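Local coordinates for metallophosphoesterase TT1561-like domain-containing protein (Aquifex aeolicus, PDB 2YVT), which is of unknown function but belongs to the calcineurin-like metallophosphoesterase superfamily, and so probably hydrolyses phosphoester bonds with the help of bound metal ions, at residues 4-17 and 236-250. Sequence-based numbering, arbitrary orientation.
Sequences MPRKVLAIKNFKER and PGEFEEGRYAFLDLT
Lys12 NZ is gripped by Asn235 OD1 and the carbonyls of His220 and Gly222, and its chain runs past Gly237, CE to Gly237 O 3.3 Å. ND2 of Asn13 donates to OE1 of Glu238 at 3.0 Å, on its syn side and close to the amide plane. A weak second bond from the same ND2 goes to OE2. OD1 of Asn13 accepts from Asn41 N, which fixes the flip of the amide. Phe239 N donates to Lys12 O at 3.2 Å. The Phe239 ring carries Ile11 CD1 over one face, a CH-pi contact 3.9 Å from the centroid. Ile11 CG1 lies between its backbone N and carbonyl carbon (chi1 66°), which brings CD1 over this ring. Farther along, 7-12 and 243-248 pair antiparallel: Val8 with Leu247 and Ala10 with Ala245 are hydrogen-bonded pairs. Lys7 lays its CD at the edge of the Phe246 ring and bends at the end to form a salt bridge with Asp248, NZ to OD2 3.6 Å. Thr250 OG1 donates to Met4 O at 2.6 Å. The pair joins N- and C-terminal strands within one sheet of the two-sheet metallophosphoesterase fold. Strand 7-12 lies between parallel 35-39 and 243-248, which leads to edge strand 253-258; helix 21-31 packs on Leu9, Tyr244 and Phe246.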
HETATM    1  N   MSE A   4       2.110  -2.177  27.086  1.00 34.77           N
HETATM    2  CA  MSE A   4       1.075  -2.560  26.080  1.00 36.46           C
HETATM    3  C   MSE A   4       1.545  -2.167  24.679  1.00 32.00           C
HETATM    4  O   MSE A   4       0.997  -1.236  24.085  1.00 32.05           O
HETATM    5  CB  MSE A   4      -0.270  -1.879  26.376  1.00 37.97           C
HETATM    6  CG  MSE A   4      -0.872  -2.156  27.746  1.00 41.69           C
HETATM    7 SE   MSE A   4      -2.718  -1.505  27.862  1.00 47.74          SE
HETATM    8  CE  MSE A   4      -3.621  -3.012  27.004  1.00 45.72           C
ATOM      9  N   PRO A   5       2.566  -2.865  24.143  1.00 29.60           N
ATOM     10  CA  PRO A   5       3.024  -2.427  22.823  1.00 27.60           C
ATOM     11  C   PRO A   5       2.004  -2.747  21.732  1.00 25.57           C
ATOM     12  O   PRO A   5       1.176  -3.661  21.878  1.00 26.10           O
ATOM     13  CB  PRO A   5       4.334  -3.196  22.613  1.00 28.44           C
ATOM     14  CG  PRO A   5       4.241  -4.379  23.504  1.00 29.40           C
ATOM     15  CD  PRO A   5       3.316  -4.033  24.641  1.00 29.57           C
ATOM     16  N   ARG A   6       2.050  -1.953  20.669  1.00 22.49           N
ATOM     17  CA  ARG A   6       1.194  -2.140  19.506  1.00 19.71           C
ATOM     18  C   ARG A   6       2.140  -2.144  18.317  1.00 17.61           C
ATOM     19  O   ARG A   6       2.523  -1.089  17.802  1.00 17.39           O
ATOM     20  CB  ARG A   6       0.175  -1.006  19.405  1.00 21.28           C
ATOM     21  CG  ARG A   6      -0.838  -0.948  20.560  1.00 23.47           C
ATOM     22  CD  ARG A   6      -1.798  -2.135  20.533  1.00 26.01           C
ATOM     23  NE  ARG A   6      -2.818  -2.067  21.581  1.00 28.34           N
ATOM     24  CZ  ARG A   6      -2.735  -2.675  22.764  1.00 29.89           C
ATOM     25  NH1 ARG A   6      -1.667  -3.402  23.081  1.00 30.43           N
ATOM     26  NH2 ARG A   6      -3.725  -2.549  23.638  1.00 31.09           N
ATOM     27  N   LYS A   7       2.536  -3.343  17.912  1.00 15.65           N
ATOM     28  CA  LYS A   7       3.653  -3.516  16.995  1.00 15.94           C
ATOM     29  C   LYS A   7       3.161  -3.751  15.573  1.00 13.78           C
ATOM     30  O   LYS A   7       2.244  -4.537  15.346  1.00 13.62           O
ATOM     31  CB  LYS A   7       4.552  -4.665  17.453  1.00 18.89           C
ATOM     32  CG  LYS A   7       5.265  -4.411  18.788  1.00 18.92           C
ATOM     33  CD  LYS A   7       6.154  -5.592  19.181  1.00 20.68           C
ATOM     34  CE  LYS A   7       6.669  -5.482  20.624  1.00 22.50           C
ATOM     35  NZ  LYS A   7       7.720  -4.434  20.814  1.00 26.70           N
ATOM     36  N   VAL A   8       3.791  -3.066  14.623  1.00 11.73           N
ATOM     37  CA  VAL A   8       3.400  -3.148  13.215  1.00 10.44           C
ATOM     38  C   VAL A   8       4.605  -3.559  12.382  1.00 10.64           C
ATOM     39  O   VAL A   8       5.668  -2.943  12.486  1.00 10.95           O
ATOM     40  CB  VAL A   8       2.883  -1.772  12.682  1.00 10.19           C
ATOM     41  CG1 VAL A   8       2.434  -1.885  11.227  1.00 11.57           C
ATOM     42  CG2 VAL A   8       1.749  -1.233  13.555  1.00 11.87           C
ATOM     43  N   LEU A   9       4.450  -4.614  11.585  1.00 10.64           N
ATOM     44  CA  LEU A   9       5.462  -4.979  10.586  1.00 10.57           C
ATOM     45  C   LEU A   9       4.907  -4.545   9.238  1.00 10.18           C
ATOM     46  O   LEU A   9       3.818  -4.970   8.862  1.00  9.61           O
ATOM     47  CB  LEU A   9       5.725  -6.493  10.588  1.00 12.61           C
ATOM     48  CG  LEU A   9       6.924  -7.067   9.798  1.00 14.76           C
ATOM     49  CD1 LEU A   9       7.053  -8.559  10.115  1.00 17.04           C
ATOM     50  CD2 LEU A   9       6.854  -6.876   8.292  1.00 18.53           C
ATOM     51  N   ALA A  10       5.652  -3.710   8.514  1.00  8.92           N
ATOM     52  CA  ALA A  10       5.193  -3.221   7.205  1.00  8.20           C
ATOM     53  C   ALA A  10       6.178  -3.547   6.098  1.00  8.98           C
ATOM     54  O   ALA A  10       7.391  -3.425   6.279  1.00  9.13           O
ATOM     55  CB  ALA A  10       4.938  -1.711   7.254  1.00  8.81           C
ATOM     56  N   ILE A  11       5.638  -3.960   4.953  1.00  7.32           N
ATOM     57  CA  ILE A  11       6.416  -4.110   3.722  1.00  8.27           C
ATOM     58  C   ILE A  11       5.729  -3.355   2.582  1.00  8.44           C
ATOM     59  O   ILE A  11       4.551  -2.990   2.679  1.00  7.98           O
ATOM     60  CB  ILE A  11       6.612  -5.603   3.320  1.00  8.67           C
ATOM     61  CG1 ILE A  11       5.273  -6.260   2.934  1.00  9.24           C
ATOM     62  CG2 ILE A  11       7.334  -6.361   4.433  1.00  9.83           C
ATOM     63  CD1 ILE A  11       5.433  -7.655   2.317  1.00  9.58           C
ATOM     64  N   LYS A  12       6.470  -3.122   1.503  1.00  7.21           N
ATOM     65  CA  LYS A  12       5.906  -2.516   0.296  1.00  8.59           C
ATOM     66  C   LYS A  12       6.536  -3.140  -0.939  1.00  7.92           C
ATOM     67  O   LYS A  12       7.648  -3.676  -0.871  1.00  9.14           O
ATOM     68  CB  LYS A  12       6.044  -0.981   0.299  1.00  9.57           C
ATOM     69  CG  LYS A  12       7.477  -0.408   0.220  1.00 11.69           C
ATOM     70  CD  LYS A  12       7.878  -0.050  -1.197  1.00 12.06           C
ATOM     71  CE  LYS A  12       9.290   0.533  -1.251  1.00  9.77           C
ATOM     72  NZ  LYS A  12       9.281   2.031  -1.170  1.00 10.86           N
ATOM     73  N   ASN A  13       5.818  -3.065  -2.055  1.00  8.50           N
ATOM     74  CA  ASN A  13       6.261  -3.653  -3.324  1.00  7.46           C
ATOM     75  C   ASN A  13       6.587  -5.139  -3.179  1.00  7.85           C
ATOM     76  O   ASN A  13       7.706  -5.584  -3.464  1.00  9.84           O
ATOM     77  CB  ASN A  13       7.438  -2.865  -3.927  1.00  8.65           C
ATOM     78  CG  ASN A  13       6.994  -1.581  -4.613  1.00  9.35           C
ATOM     79  OD1 ASN A  13       5.862  -1.475  -5.104  1.00 11.04           O
ATOM     80  ND2 ASN A  13       7.898  -0.607  -4.681  1.00 11.01           N
ATOM     81  N   PHE A  14       5.584  -5.896  -2.737  1.00  7.56           N
ATOM     82  CA  PHE A  14       5.671  -7.358  -2.680  1.00  8.15           C
ATOM     83  C   PHE A  14       6.078  -7.922  -4.046  1.00  9.19           C
ATOM     84  O   PHE A  14       6.932  -8.814  -4.120  1.00 10.61           O
ATOM     85  CB  PHE A  14       4.344  -7.954  -2.192  1.00  9.50           C
ATOM     86  CG  PHE A  14       4.297  -9.440  -2.264  1.00  9.95           C
ATOM     87  CD1 PHE A  14       5.033 -10.210  -1.369  1.00 10.40           C
ATOM     88  CD2 PHE A  14       3.518 -10.079  -3.230  1.00 11.56           C
ATOM     89  CE1 PHE A  14       5.001 -11.599  -1.447  1.00 10.63           C
ATOM     90  CE2 PHE A  14       3.484 -11.469  -3.320  1.00 10.85           C
ATOM     91  CZ  PHE A  14       4.227 -12.229  -2.426  1.00 10.65           C
ATOM     92  N   LYS A  15       5.468  -7.392  -5.109  1.00  9.62           N
ATOM     93  CA  LYS A  15       5.852  -7.683  -6.503  1.00 10.82           C
ATOM     94  C   LYS A  15       6.045  -9.181  -6.760  1.00 10.79           C
ATOM     95  O   LYS A  15       7.039  -9.618  -7.349  1.00 11.93           O
ATOM     96  CB  LYS A  15       7.100  -6.883  -6.913  1.00 11.94           C
ATOM     97  CG  LYS A  15       6.833  -5.400  -7.139  1.00 14.60           C
ATOM     98  CD  LYS A  15       8.085  -4.640  -7.569  1.00 15.07           C
ATOM     99  CE  LYS A  15       7.797  -3.150  -7.724  1.00 18.27           C
ATOM    100  NZ  LYS A  15       8.893  -2.409  -8.441  1.00 20.86           N
ATOM    101  N   GLU A  16       5.076  -9.962  -6.293  1.00  9.83           N
ATOM    102  CA  GLU A  16       5.027 -11.409  -6.541  1.00 11.56           C
ATOM    103  C   GLU A  16       6.234 -12.191  -5.985  1.00 10.62           C
ATOM    104  O   GLU A  16       6.587 -13.256  -6.508  1.00 11.88           O
ATOM    105  CB  GLU A  16       4.823 -11.684  -8.038  1.00 11.73           C
ATOM    106  CG  GLU A  16       3.638 -10.930  -8.624  1.00 12.80           C
ATOM    107  CD  GLU A  16       3.389 -11.213 -10.088  1.00 13.79           C
ATOM    108  OE1 GLU A  16       3.928 -12.213 -10.641  1.00 15.15           O
ATOM    109  OE2 GLU A  16       2.644 -10.408 -10.686  1.00 14.70           O
ATOM    110  N   ARG A  17       6.852 -11.669  -4.926  1.00 11.00           N
ATOM    111  CA  ARG A  17       8.026 -12.311  -4.325  1.00 10.69           C
ATOM    112  C   ARG A  17       7.650 -13.358  -3.277  1.00 10.65           C
ATOM    113  O   ARG A  17       7.990 -13.263  -2.090  1.00 10.69           O
ATOM    114  CB  ARG A  17       9.049 -11.280  -3.816  1.00 11.83           C
ATOM    115  CG  ARG A  17       9.650 -10.412  -4.946  1.00 11.46           C
ATOM    116  CD  ARG A  17      10.329 -11.262  -6.045  1.00 12.16           C
ATOM    117  NE  ARG A  17      11.437 -12.033  -5.483  1.00 11.67           N
ATOM    118  CZ  ARG A  17      12.660 -11.537  -5.290  1.00 12.28           C
ATOM    119  NH1 ARG A  17      12.939 -10.288  -5.656  1.00 12.00           N
ATOM    120  NH2 ARG A  17      13.605 -12.289  -4.748  1.00 11.11           N
ATOM    121  N   PRO A 236       8.899   1.626   4.221  1.00  9.00           N
ATOM    122  CA  PRO A 236       9.723   0.472   4.631  1.00  9.53           C
ATOM    123  C   PRO A 236      10.924   0.165   3.737  1.00  9.91           C
ATOM    124  O   PRO A 236      11.824  -0.542   4.170  1.00 11.43           O
ATOM    125  CB  PRO A 236       8.740  -0.707   4.578  1.00 10.98           C
ATOM    126  CG  PRO A 236       7.378  -0.093   4.591  1.00 12.55           C
ATOM    127  CD  PRO A 236       7.500   1.247   3.944  1.00 10.81           C
ATOM    128  N   GLY A 237      10.937   0.683   2.510  1.00  9.30           N
ATOM    129  CA  GLY A 237      11.948   0.286   1.528  1.00  9.61           C
ATOM    130  C   GLY A 237      11.501  -0.974   0.815  1.00  9.56           C
ATOM    131  O   GLY A 237      10.433  -1.529   1.119  1.00  9.00           O
ATOM    132  N   GLU A 238      12.314  -1.430  -0.129  1.00  8.48           N
ATOM    133  CA  GLU A 238      11.877  -2.468  -1.069  1.00  8.79           C
ATOM    134  C   GLU A 238      11.900  -3.870  -0.489  1.00  8.97           C
ATOM    135  O   GLU A 238      12.951  -4.362  -0.073  1.00  9.67           O
ATOM    136  CB  GLU A 238      12.754  -2.445  -2.325  1.00  9.32           C
ATOM    137  CG  GLU A 238      12.692  -1.138  -3.099  1.00 10.61           C
ATOM    138  CD  GLU A 238      11.366  -0.898  -3.821  1.00 12.19           C
ATOM    139  OE1 GLU A 238      10.541  -1.825  -3.952  1.00 12.50           O
ATOM    140  OE2 GLU A 238      11.158   0.238  -4.274  1.00 15.09           O
ATOM    141  N   PHE A 239      10.745  -4.535  -0.507  1.00  7.88           N
ATOM    142  CA  PHE A 239      10.684  -5.944  -0.137  1.00  8.29           C
ATOM    143  C   PHE A 239      11.676  -6.813  -0.943  1.00 10.25           C
ATOM    144  O   PHE A 239      12.251  -7.761  -0.387  1.00 10.47           O
ATOM    145  CB  PHE A 239       9.254  -6.457  -0.287  1.00  9.83           C
ATOM    146  CG  PHE A 239       9.031  -7.822   0.289  1.00  9.59           C
ATOM    147  CD1 PHE A 239       9.174  -8.046   1.657  1.00 10.67           C
ATOM    148  CD2 PHE A 239       8.627  -8.879  -0.532  1.00 10.33           C
ATOM    149  CE1 PHE A 239       8.942  -9.309   2.195  1.00 10.94           C
ATOM    150  CE2 PHE A 239       8.384 -10.149   0.013  1.00 10.22           C
ATOM    151  CZ  PHE A 239       8.549 -10.354   1.376  1.00 10.58           C
ATOM    152  N   GLU A 240      11.900  -6.465  -2.218  1.00 10.50           N
ATOM    153  CA  GLU A 240      12.877  -7.186  -3.074  1.00 12.51           C
ATOM    154  C   GLU A 240      14.307  -7.093  -2.558  1.00 13.04           C
ATOM    155  O   GLU A 240      15.177  -7.873  -2.970  1.00 15.38           O
ATOM    156  CB  GLU A 240      12.981  -6.577  -4.462  1.00 16.49           C
ATOM    157  CG  GLU A 240      11.796  -6.441  -5.309  1.00 22.22           C
ATOM    158  CD  GLU A 240      12.169  -5.612  -6.537  1.00 24.68           C
ATOM    159  OE1 GLU A 240      11.721  -5.946  -7.636  1.00 26.29           O
ATOM    160  OE2 GLU A 240      12.947  -4.627  -6.398  1.00 27.87           O
ATOM    161  N   GLU A 241      14.576  -6.072  -1.758  1.00 12.92           N
ATOM    162  CA  GLU A 241      15.887  -5.894  -1.146  1.00 13.21           C
ATOM    163  C   GLU A 241      15.938  -6.566   0.223  1.00 13.51           C
ATOM    164  O   GLU A 241      16.922  -6.422   0.951  1.00 15.26           O
ATOM    165  CB  GLU A 241      16.206  -4.400  -1.020  1.00 14.18           C
ATOM    166  CG  GLU A 241      16.373  -3.713  -2.358  1.00 13.78           C
ATOM    167  CD  GLU A 241      16.494  -2.208  -2.271  1.00 14.88           C
ATOM    168  OE1 GLU A 241      16.864  -1.679  -1.199  1.00 17.17           O
ATOM    169  OE2 GLU A 241      16.217  -1.560  -3.296  1.00 16.66           O
ATOM    170  N   GLY A 242      14.871  -7.285   0.576  1.00 13.13           N
ATOM    171  CA  GLY A 242      14.750  -7.904   1.894  1.00 12.37           C
ATOM    172  C   GLY A 242      14.409  -6.935   3.012  1.00 11.68           C
ATOM    173  O   GLY A 242      14.600  -7.246   4.188  1.00 12.48           O
ATOM    174  N   ARG A 243      13.886  -5.768   2.646  1.00 11.55           N
ATOM    175  CA  ARG A 243      13.622  -4.711   3.607  1.00 12.59           C
ATOM    176  C   ARG A 243      12.193  -4.727   4.143  1.00 11.73           C
ATOM    177  O   ARG A 243      11.251  -5.144   3.456  1.00 10.84           O
ATOM    178  CB  ARG A 243      14.003  -3.344   3.024  1.00 13.49           C
ATOM    179  CG  ARG A 243      15.539  -3.192   2.941  1.00 16.19           C
ATOM    180  CD  ARG A 243      16.046  -1.832   2.506  1.00 17.75           C
ATOM    181  NE  ARG A 243      17.418  -1.610   2.991  1.00 22.05           N
ATOM    182  CZ  ARG A 243      18.537  -1.912   2.329  1.00 24.33           C
ATOM    183  NH1 ARG A 243      19.713  -1.667   2.893  1.00 27.46           N
ATOM    184  NH2 ARG A 243      18.507  -2.446   1.109  1.00 25.22           N
ATOM    185  N   TYR A 244      12.063  -4.298   5.393  1.00 10.28           N
ATOM    186  CA  TYR A 244      10.769  -4.108   6.030  1.00 10.15           C
ATOM    187  C   TYR A 244      10.905  -3.043   7.115  1.00 10.12           C
ATOM    188  O   TYR A 244      12.020  -2.653   7.478  1.00  9.81           O
ATOM    189  CB  TYR A 244      10.252  -5.429   6.614  1.00 11.98           C
ATOM    190  CG  TYR A 244      11.109  -5.998   7.721  1.00 11.82           C
ATOM    191  CD1 TYR A 244      10.834  -5.710   9.061  1.00 13.05           C
ATOM    192  CD2 TYR A 244      12.191  -6.842   7.432  1.00 12.40           C
ATOM    193  CE1 TYR A 244      11.621  -6.232  10.084  1.00 14.02           C
ATOM    194  CE2 TYR A 244      12.983  -7.363   8.448  1.00 12.74           C
ATOM    195  CZ  TYR A 244      12.687  -7.059   9.770  1.00 13.65           C
ATOM    196  OH  TYR A 244      13.467  -7.568  10.792  1.00 15.16           O
ATOM    197  N   ALA A 245       9.773  -2.557   7.618  1.00  9.85           N
ATOM    198  CA  ALA A 245       9.792  -1.643   8.761  1.00 10.60           C
ATOM    199  C   ALA A 245       9.095  -2.291   9.941  1.00 11.03           C
ATOM    200  O   ALA A 245       8.168  -3.080   9.762  1.00 10.40           O
ATOM    201  CB  ALA A 245       9.113  -0.335   8.417  1.00 12.08           C
ATOM    202  N   PHE A 246       9.546  -1.951  11.147  1.00 11.34           N
ATOM    203  CA  PHE A 246       8.911  -2.440  12.355  1.00 13.40           C
ATOM    204  C   PHE A 246       8.622  -1.251  13.263  1.00 14.59           C
ATOM    205  O   PHE A 246       9.534  -0.507  13.635  1.00 15.28           O
ATOM    206  CB  PHE A 246       9.794  -3.487  13.050  1.00 15.71           C
ATOM    207  CG  PHE A 246       9.029  -4.411  13.949  1.00 16.89           C
ATOM    208  CD1 PHE A 246       8.415  -5.554  13.442  1.00 17.61           C
ATOM    209  CD2 PHE A 246       8.908  -4.131  15.302  1.00 17.92           C
ATOM    210  CE1 PHE A 246       7.692  -6.408  14.279  1.00 18.17           C
ATOM    211  CE2 PHE A 246       8.187  -4.985  16.152  1.00 18.63           C
ATOM    212  CZ  PHE A 246       7.581  -6.118  15.635  1.00 17.66           C
ATOM    213  N   LEU A 247       7.345  -1.065  13.591  1.00 13.89           N
ATOM    214  CA  LEU A 247       6.882   0.105  14.323  1.00 16.17           C
ATOM    215  C   LEU A 247       6.291  -0.334  15.656  1.00 16.32           C
ATOM    216  O   LEU A 247       5.574  -1.323  15.724  1.00 17.50           O
ATOM    217  CB  LEU A 247       5.813   0.867  13.520  1.00 17.63           C
ATOM    218  CG  LEU A 247       6.033   1.401  12.094  1.00 18.74           C
ATOM    219  CD1 LEU A 247       6.046   0.309  11.028  1.00 20.39           C
ATOM    220  CD2 LEU A 247       4.946   2.408  11.766  1.00 18.80           C
ATOM    221  N   ASP A 248       6.615   0.399  16.716  1.00 16.33           N
ATOM    222  CA  ASP A 248       5.904   0.266  17.970  1.00 16.45           C
ATOM    223  C   ASP A 248       5.125   1.563  18.183  1.00 16.45           C
ATOM    224  O   ASP A 248       5.710   2.607  18.469  1.00 16.85           O
ATOM    225  CB  ASP A 248       6.880   0.011  19.127  1.00 20.36           C
ATOM    226  CG  ASP A 248       6.168  -0.276  20.436  1.00 23.77           C
ATOM    227  OD1 ASP A 248       5.042   0.227  20.620  1.00 24.60           O
ATOM    228  OD2 ASP A 248       6.728  -1.020  21.281  1.00 26.28           O
ATOM    229  N   LEU A 249       3.808   1.493  18.019  1.00 15.64           N
ATOM    230  CA  LEU A 249       2.960   2.681  18.094  1.00 15.95           C
ATOM    231  C   LEU A 249       2.781   3.187  19.515  1.00 16.67           C
ATOM    232  O   LEU A 249       2.400   4.342  19.719  1.00 18.07           O
ATOM    233  CB  LEU A 249       1.592   2.414  17.464  1.00 17.17           C
ATOM    234  CG  LEU A 249       1.589   1.942  16.003  1.00 19.33           C
ATOM    235  CD1 LEU A 249       0.156   1.850  15.499  1.00 20.41           C
ATOM    236  CD2 LEU A 249       2.421   2.856  15.120  1.00 21.26           C
ATOM    237  N   THR A 250       3.047   2.326  20.494  1.00 15.89           N
ATOM    238  CA  THR A 250       2.886   2.718  21.892  1.00 17.48           C
ATOM    239  C   THR A 250       4.010   3.648  22.327  1.00 18.24           C
ATOM    240  O   THR A 250       3.760   4.695  22.935  1.00 18.37           O
ATOM    241  CB  THR A 250       2.800   1.492  22.811  1.00 17.62           C
ATOM    242  OG1 THR A 250       1.680   0.695  22.406  1.00 18.04           O
ATOM    243  CG2 THR A 250       2.608   1.916  24.275  1.00 18.94           C
TER
HETATM  244  O   HOH W   1       9.242  -3.762   2.221  1.00  9.17           O
HETATM  245  O   HOH W   2      10.990  -2.642  -6.798  1.00 36.87           O
HETATM  246  O   HOH W   3      15.506 -10.520  -3.441  1.00 13.10           O